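Local coordinates for response regulator aspartate phosphatase H (Bacillus subtilis, PDB 3Q15), which dephosphorylates the sporulation phosphotransferase Spo0F and also acts on the competence regulator ComA, keeping competence and sporulation apart in time, at residues N217-A222 with P257-K262; H62-D67 with T90-L95. One frame throughout, in Å; residues are numbered along the deposited sequence.

Interaction 1: residues N217-A222 with P257-K262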
loop_
_atom_site.group_PDB
_atom_site.type_symbol
_atom_site.label_atom_id
_atom_site.label_comp_id
_atom_site.label_asym_id
_atom_site.label_seq_id
_atom_site.Cartn_x
_atom_site.Cartn_y
_atom_site.Cartn_z
ATOM N N ASN A 217 -11.686 -31.719 2.943
ATOM C CA ASN A 217 -10.564 -31.543 2.028
ATOM C C ASN A 217 -9.256 -31.900 2.724
ATOM O O ASN A 217 -8.753 -31.134 3.542
ATOM C CB ASN A 217 -10.521 -30.109 1.495
ATOM C CG ASN A 217 -9.479 -29.919 0.408
ATOM O OD1 ASN A 217 -8.308 -30.254 0.588
ATOM N ND2 ASN A 217 -9.905 -29.387 -0.734
ATOM N N ASP A 218 -8.714 -33.069 2.400
ATOM C CA ASP A 218 -7.533 -33.588 3.086
ATOM C C ASP A 218 -6.307 -32.687 2.944
ATOM O O ASP A 218 -5.607 -32.423 3.923
ATOM C CB ASP A 218 -7.206 -34.999 2.597
ATOM C CG ASP A 218 -8.315 -35.986 2.898
ATOM O OD1 ASP A 218 -8.609 -36.829 2.024
ATOM O OD2 ASP A 218 -8.890 -35.922 4.006
ATOM N N ARG A 219 -6.042 -32.218 1.732
ATOM C CA ARG A 219 -4.881 -31.363 1.520
ATOM C C ARG A 219 -4.918 -30.161 2.458
ATOM O O ARG A 219 -3.936 -29.870 3.139
ATOM C CB ARG A 219 -4.777 -30.910 0.063
ATOM C CG ARG A 219 -3.661 -29.899 -0.181
ATOM C CD ARG A 219 -3.344 -29.760 -1.661
ATOM N NE ARG A 219 -2.840 -31.013 -2.215
ATOM C CZ ARG A 219 -1.560 -31.370 -2.217
ATOM N NH1 ARG A 219 -0.642 -30.565 -1.695
ATOM N NH2 ARG A 219 -1.196 -32.533 -2.741
ATOM N N PHE A 220 -6.054 -29.472 2.502
ATOM C CA PHE A 220 -6.181 -28.280 3.335
ATOM C C PHE A 220 -6.265 -28.600 4.824
ATOM O O PHE A 220 -6.004 -27.740 5.664
ATOM C CB PHE A 220 -7.366 -27.425 2.893
ATOM C CG PHE A 220 -7.098 -26.625 1.656
ATOM C CD1 PHE A 220 -6.176 -25.591 1.673
ATOM C CD2 PHE A 220 -7.764 -26.907 0.474
ATOM C CE1 PHE A 220 -5.921 -24.852 0.531
ATOM C CE2 PHE A 220 -7.515 -26.172 -0.669
ATOM C CZ PHE A 220 -6.593 -25.144 -0.643
ATOM N N ILE A 221 -6.630 -29.834 5.147
ATOM C CA ILE A 221 -6.585 -30.292 6.528
ATOM C C ILE A 221 -5.128 -30.446 6.949
ATOM O O ILE A 221 -4.723 -29.990 8.018
ATOM C CB ILE A 221 -7.331 -31.631 6.720
ATOM C CG1 ILE A 221 -8.835 -31.439 6.518
ATOM C CG2 ILE A 221 -7.063 -32.197 8.104
ATOM C CD1 ILE A 221 -9.644 -32.713 6.672
ATOM N N ALA A 222 -4.342 -31.084 6.089
ATOM C CA ALA A 222 -2.919 -31.267 6.339
ATOM C C ALA A 222 -2.189 -29.928 6.394
ATOM O O ALA A 222 -1.364 -29.697 7.279
ATOM C CB ALA A 222 -2.313 -32.156 5.269
ATOM N N PRO A 257 0.984 -37.323 0.676
ATOM C CA PRO A 257 2.414 -37.554 0.917
ATOM C C PRO A 257 3.322 -36.428 0.424
ATOM O O PRO A 257 4.399 -36.232 0.983
ATOM C CB PRO A 257 2.697 -38.836 0.124
ATOM C CG PRO A 257 1.369 -39.501 -0.018
ATOM C CD PRO A 257 0.395 -38.377 -0.166
ATOM N N ASP A 258 2.902 -35.699 -0.604
ATOM C CA ASP A 258 3.758 -34.671 -1.188
ATOM C C ASP A 258 3.998 -33.507 -0.229
ATOM O O ASP A 258 4.774 -32.600 -0.526
ATOM C CB ASP A 258 3.191 -34.169 -2.518
ATOM C CG ASP A 258 1.854 -33.473 -2.360
ATOM O OD1 ASP A 258 1.076 -33.868 -1.465
ATOM O OD2 ASP A 258 1.580 -32.530 -3.134
ATOM N N LEU A 259 3.328 -33.537 0.919
ATOM C CA LEU A 259 3.524 -32.516 1.943
ATOM C C LEU A 259 4.547 -32.977 2.973
ATOM O O LEU A 259 4.998 -32.195 3.805
ATOM C CB LEU A 259 2.201 -32.192 2.640
ATOM C CG LEU A 259 1.160 -31.452 1.802
ATOM C CD1 LEU A 259 -0.195 -31.486 2.479
ATOM C CD2 LEU A 259 1.605 -30.019 1.540
ATOM N N LEU A 260 4.916 -34.248 2.902
ATOM C CA LEU A 260 5.768 -34.862 3.914
ATOM C C LEU A 260 7.109 -34.145 4.121
ATOM O O LEU A 260 7.510 -33.910 5.262
ATOM C CB LEU A 260 5.985 -36.342 3.598
ATOM C CG LEU A 260 6.034 -37.287 4.796
ATOM C CD1 LEU A 260 4.821 -37.083 5.688
ATOM C CD2 LEU A 260 6.111 -38.730 4.328
ATOM N N PRO A 261 7.809 -33.803 3.023
ATOM C CA PRO A 261 9.095 -33.117 3.196
ATOM C C PRO A 261 8.965 -31.861 4.054
ATOM O O PRO A 261 9.732 -31.683 4.998
ATOM C CB PRO A 261 9.493 -32.747 1.762
ATOM C CG PRO A 261 8.832 -33.783 0.915
ATOM C CD PRO A 261 7.516 -34.073 1.602
ATOM N N LYS A 262 7.999 -31.007 3.735
ATOM C CA LYS A 262 7.799 -29.779 4.493
ATOM C C LYS A 262 7.363 -30.073 5.925
ATOM O O LYS A 262 7.813 -29.419 6.864
ATOM C CB LYS A 262 6.778 -28.879 3.798
ATOM C CG LYS A 262 6.416 -27.631 4.587
ATOM C CD LYS A 262 5.780 -26.572 3.699
ATOM C CE LYS A 262 4.621 -27.137 2.905
ATOM N NZ LYS A 262 4.050 -26.113 1.987
#

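Interaction 2: residues H62-D67 with T90-L95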
loop_
_atom_site.group_PDB
_atom_site.type_symbol
_atom_site.label_atom_id
_atom_site.label_comp_id
_atom_site.label_asym_id
_atom_site.label_seq_id
_atom_site.Cartn_x
_atom_site.Cartn_y
_atom_site.Cartn_z
ATOM N N HIS A 62 -11.757 -8.804 -31.409
ATOM C CA HIS A 62 -11.050 -8.896 -32.681
ATOM C C HIS A 62 -12.016 -9.156 -33.834
ATOM O O HIS A 62 -11.850 -8.617 -34.929
ATOM C CB HIS A 62 -9.989 -9.997 -32.626
ATOM C CG HIS A 62 -9.259 -10.201 -33.918
ATOM N ND1 HIS A 62 -8.054 -9.591 -34.198
ATOM C CD2 HIS A 62 -9.564 -10.947 -35.007
ATOM C CE1 HIS A 62 -7.649 -9.954 -35.403
ATOM N NE2 HIS A 62 -8.547 -10.776 -35.915
ATOM N N GLN A 63 -13.022 -9.989 -33.584
ATOM C CA GLN A 63 -14.011 -10.311 -34.609
ATOM C C GLN A 63 -14.911 -9.108 -34.896
ATOM O O GLN A 63 -15.299 -8.869 -36.039
ATOM C CB GLN A 63 -14.851 -11.521 -34.193
ATOM C CG GLN A 63 -15.816 -12.004 -35.270
ATOM C CD GLN A 63 -15.101 -12.453 -36.535
ATOM O OE1 GLN A 63 -14.053 -13.096 -36.473
ATOM N NE2 GLN A 63 -15.663 -12.108 -37.691
ATOM N N LEU A 64 -15.238 -8.352 -33.854
ATOM C CA LEU A 64 -15.999 -7.122 -34.025
ATOM C C LEU A 64 -15.278 -6.173 -34.971
ATOM O O LEU A 64 -15.905 -5.518 -35.799
ATOM C CB LEU A 64 -16.236 -6.437 -32.676
ATOM C CG LEU A 64 -17.327 -7.035 -31.786
ATOM C CD1 LEU A 64 -17.416 -6.292 -30.464
ATOM C CD2 LEU A 64 -18.671 -7.015 -32.503
ATOM N N MET A 65 -13.956 -6.098 -34.843
ATOM C CA MET A 65 -13.161 -5.237 -35.711
ATOM C C MET A 65 -13.313 -5.642 -37.175
ATOM O O MET A 65 -13.491 -4.792 -38.047
ATOM C CB MET A 65 -11.686 -5.275 -35.315
ATOM C CG MET A 65 -10.783 -4.547 -36.297
ATOM S SD MET A 65 -9.039 -4.737 -35.903
ATOM C CE MET A 65 -8.843 -6.510 -36.076
ATOM N N LEU A 66 -13.236 -6.943 -37.432
ATOM C CA LEU A 66 -13.420 -7.474 -38.778
ATOM C C LEU A 66 -14.833 -7.208 -39.294
ATOM O O LEU A 66 -15.019 -6.870 -40.460
ATOM C CB LEU A 66 -13.117 -8.976 -38.811
ATOM C CG LEU A 66 -11.724 -9.407 -38.341
ATOM C CD1 LEU A 66 -11.617 -10.923 -38.275
ATOM C CD2 LEU A 66 -10.635 -8.830 -39.240
ATOM N N ASP A 67 -15.828 -7.357 -38.424
ATOM C CA ASP A 67 -17.220 -7.171 -38.830
ATOM C C ASP A 67 -17.543 -5.716 -39.165
ATOM O O ASP A 67 -18.521 -5.439 -39.858
ATOM C CB ASP A 67 -18.180 -7.679 -37.751
ATOM C CG ASP A 67 -18.084 -9.179 -37.533
ATOM O OD1 ASP A 67 -17.538 -9.882 -38.409
ATOM O OD2 ASP A 67 -18.563 -9.656 -36.483
ATOM N N THR A 90 -19.384 1.846 -27.981
ATOM C CA THR A 90 -20.623 2.301 -27.355
ATOM C C THR A 90 -21.629 1.172 -27.107
ATOM O O THR A 90 -22.127 1.025 -25.993
ATOM C CB THR A 90 -21.281 3.437 -28.158
ATOM O OG1 THR A 90 -20.385 4.554 -28.215
ATOM C CG2 THR A 90 -22.585 3.873 -27.503
ATOM N N PRO A 91 -21.925 0.367 -28.140
ATOM C CA PRO A 91 -22.855 -0.753 -27.958
ATOM C C PRO A 91 -22.245 -1.884 -27.133
ATOM O O PRO A 91 -22.958 -2.807 -26.734
ATOM C CB PRO A 91 -23.107 -1.239 -29.390
ATOM C CG PRO A 91 -22.638 -0.136 -30.274
ATOM C CD PRO A 91 -21.513 0.507 -29.546
ATOM N N GLN A 92 -20.941 -1.812 -26.887
ATOM C CA GLN A 92 -20.249 -2.863 -26.155
ATOM C C GLN A 92 -19.632 -2.344 -24.860
ATOM O O GLN A 92 -18.445 -2.551 -24.599
ATOM C CB GLN A 92 -19.171 -3.499 -27.035
ATOM C CG GLN A 92 -19.715 -4.210 -28.264
ATOM C CD GLN A 92 -20.430 -5.502 -27.919
ATOM O OE1 GLN A 92 -20.313 -6.010 -26.805
ATOM N NE2 GLN A 92 -21.176 -6.043 -28.877
ATOM N N LYS A 93 -20.446 -1.677 -24.050
ATOM C CA LYS A 93 -19.981 -1.103 -22.790
ATOM C C LYS A 93 -19.342 -2.125 -21.852
ATOM O O LYS A 93 -18.222 -1.923 -21.382
ATOM C CB LYS A 93 -21.121 -0.384 -22.066
ATOM C CG LYS A 93 -21.525 0.933 -22.702
ATOM C CD LYS A 93 -22.613 1.622 -21.892
ATOM C CE LYS A 93 -22.968 2.978 -22.485
ATOM N NZ LYS A 93 -23.432 2.857 -23.895
ATOM N N LYS A 94 -20.059 -3.210 -21.570
ATOM C CA LYS A 94 -19.584 -4.205 -20.611
ATOM C C LYS A 94 -18.321 -4.902 -21.095
ATOM O O LYS A 94 -17.426 -5.187 -20.306
ATOM C CB LYS A 94 -20.673 -5.233 -20.292
ATOM C CG LYS A 94 -21.882 -4.641 -19.584
ATOM C CD LYS A 94 -22.871 -5.717 -19.167
ATOM C CE LYS A 94 -24.047 -5.114 -18.411
ATOM N NZ LYS A 94 -25.035 -6.146 -17.985
ATOM N N LEU A 95 -18.256 -5.171 -22.395
ATOM C CA LEU A 95 -17.089 -5.809 -22.992
ATOM C C LEU A 95 -15.882 -4.885 -22.916
ATOM O O LEU A 95 -14.796 -5.285 -22.493
ATOM C CB LEU A 95 -17.366 -6.161 -24.454
ATOM C CG LEU A 95 -16.136 -6.604 -25.247
ATOM C CD1 LEU A 95 -15.573 -7.904 -24.682
ATOM C CD2 LEU A 95 -16.461 -6.748 -26.726
#

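Interaction 1: residues N217-A222 with P257-K262
A salt bridge between Arg219 and Asp258, with a small apolar contact beside it, joins the first turn of helix 218-235 to the 3-10 turn leading into helix 260-273, in the predicted tetratricopeptide (TPR) repeat region. Arg219 NH2 reaches Asp258 OD2 at 2.8 Å, meeting it on the syn side of the carboxylate and nearly in the guanidinium plane (N-H...O 153°). Weaker bonds run from Arg219 NH2 to Asp258 OD1 at 2.9 Å and from Arg219 NH1 to Asp258 OD2 at 3.3 Å. The two planes stand 76° apart, so the carboxylate is turned across the guanidinium edge, and the grip rests mainly on the NH2-OD2 bond. The Arg219 chain leaves CB with CG anti to the backbone N (chi1 174°) and bends at chi3, carrying its charged end over to the turn. With an alanine in place of Arg219, the Asp258 carboxylate would probably be left without its cationic mate and a gap would open beside Leu259, whose CD2 lies 4.0 Å from Arg219 NH1. The other methyl of Leu259, CD1, packs on Ala222 CB at 3.6 Å, about one turn further along the helix than Arg219. At the helix start, Asn217 OD1 caps Phe220 N at 3.1 Å. Helix 238-255 adjoins the apolar pair, Ala222 touching Val251 and Leu259 touching Ser252, while Phe220, its CB pointing away from residues 257-262, packs on helices 178-194 and 198-214.

Interaction 2: residues H62-D67 with T90-L95
Leu64 meets Gln92 and Leu95 through one methyl, and its side chain can be followed outward from the last turns of helix 49-67. CB points toward the facing segment but stays short of contact, as does CG, which lies anti to the carbonyl carbon (chi1 -77°). Leu64 CD1 then does all the touching: it lies 3.8 Å from Gln92 CG, 4.0 Å from Gln92 CD, 4.1 Å from Gln92 NE2 and 3.9 Å from Leu95 CD2. The side chain of Gln92 arrives from the opposite direction and bends at chi2 (-72°), turning its aliphatic middle and part of its amide to the methyl. Leu95, by contrast, reaches Leu64 tip to tip. Helix 49-67 is the third helix of the small N-terminal three-helix bundle, and here its outer side packs on the start of helix 93-113, with Gln92 at the N-cap position. Elsewhere on the surface of helix 49-67, His62 and Met65 touch helices 9-24 and 28-41 inside the bundle. A 3.0 Å bond from Gln63 NE2 to Asp67 OD1 spans one turn of the helix beside Leu64; the donor comes from above the carboxylate plane. Leu95 also packs on Leu57 and Phe60, so its contact extends back along helix 49-67, and Gln92 packs against an acidic side chain of another protein chain.

Along the chain the two contacts come in series: interaction 2 closes before interaction 1 opens. Their centres lie 46 Å apart, their nearest atoms about 30 Å apart, and they share no helix. Interaction 2 is at the periphery, its centre 36 Å from that of the chain, where the third helix of the N-terminal bundle packs on the start of helix 93-113. Interaction 1, its centre 17 Å from the chain centre, joins the start of helix 218-235 to the turn leading into helix 260-273, with helix 238-255 between them in the chain and packed alongside. One contact thus ties the small N-terminal bundle to a following helix, and the other links successive parts of the TPR array in this two-domain, mainly helical protein without strands.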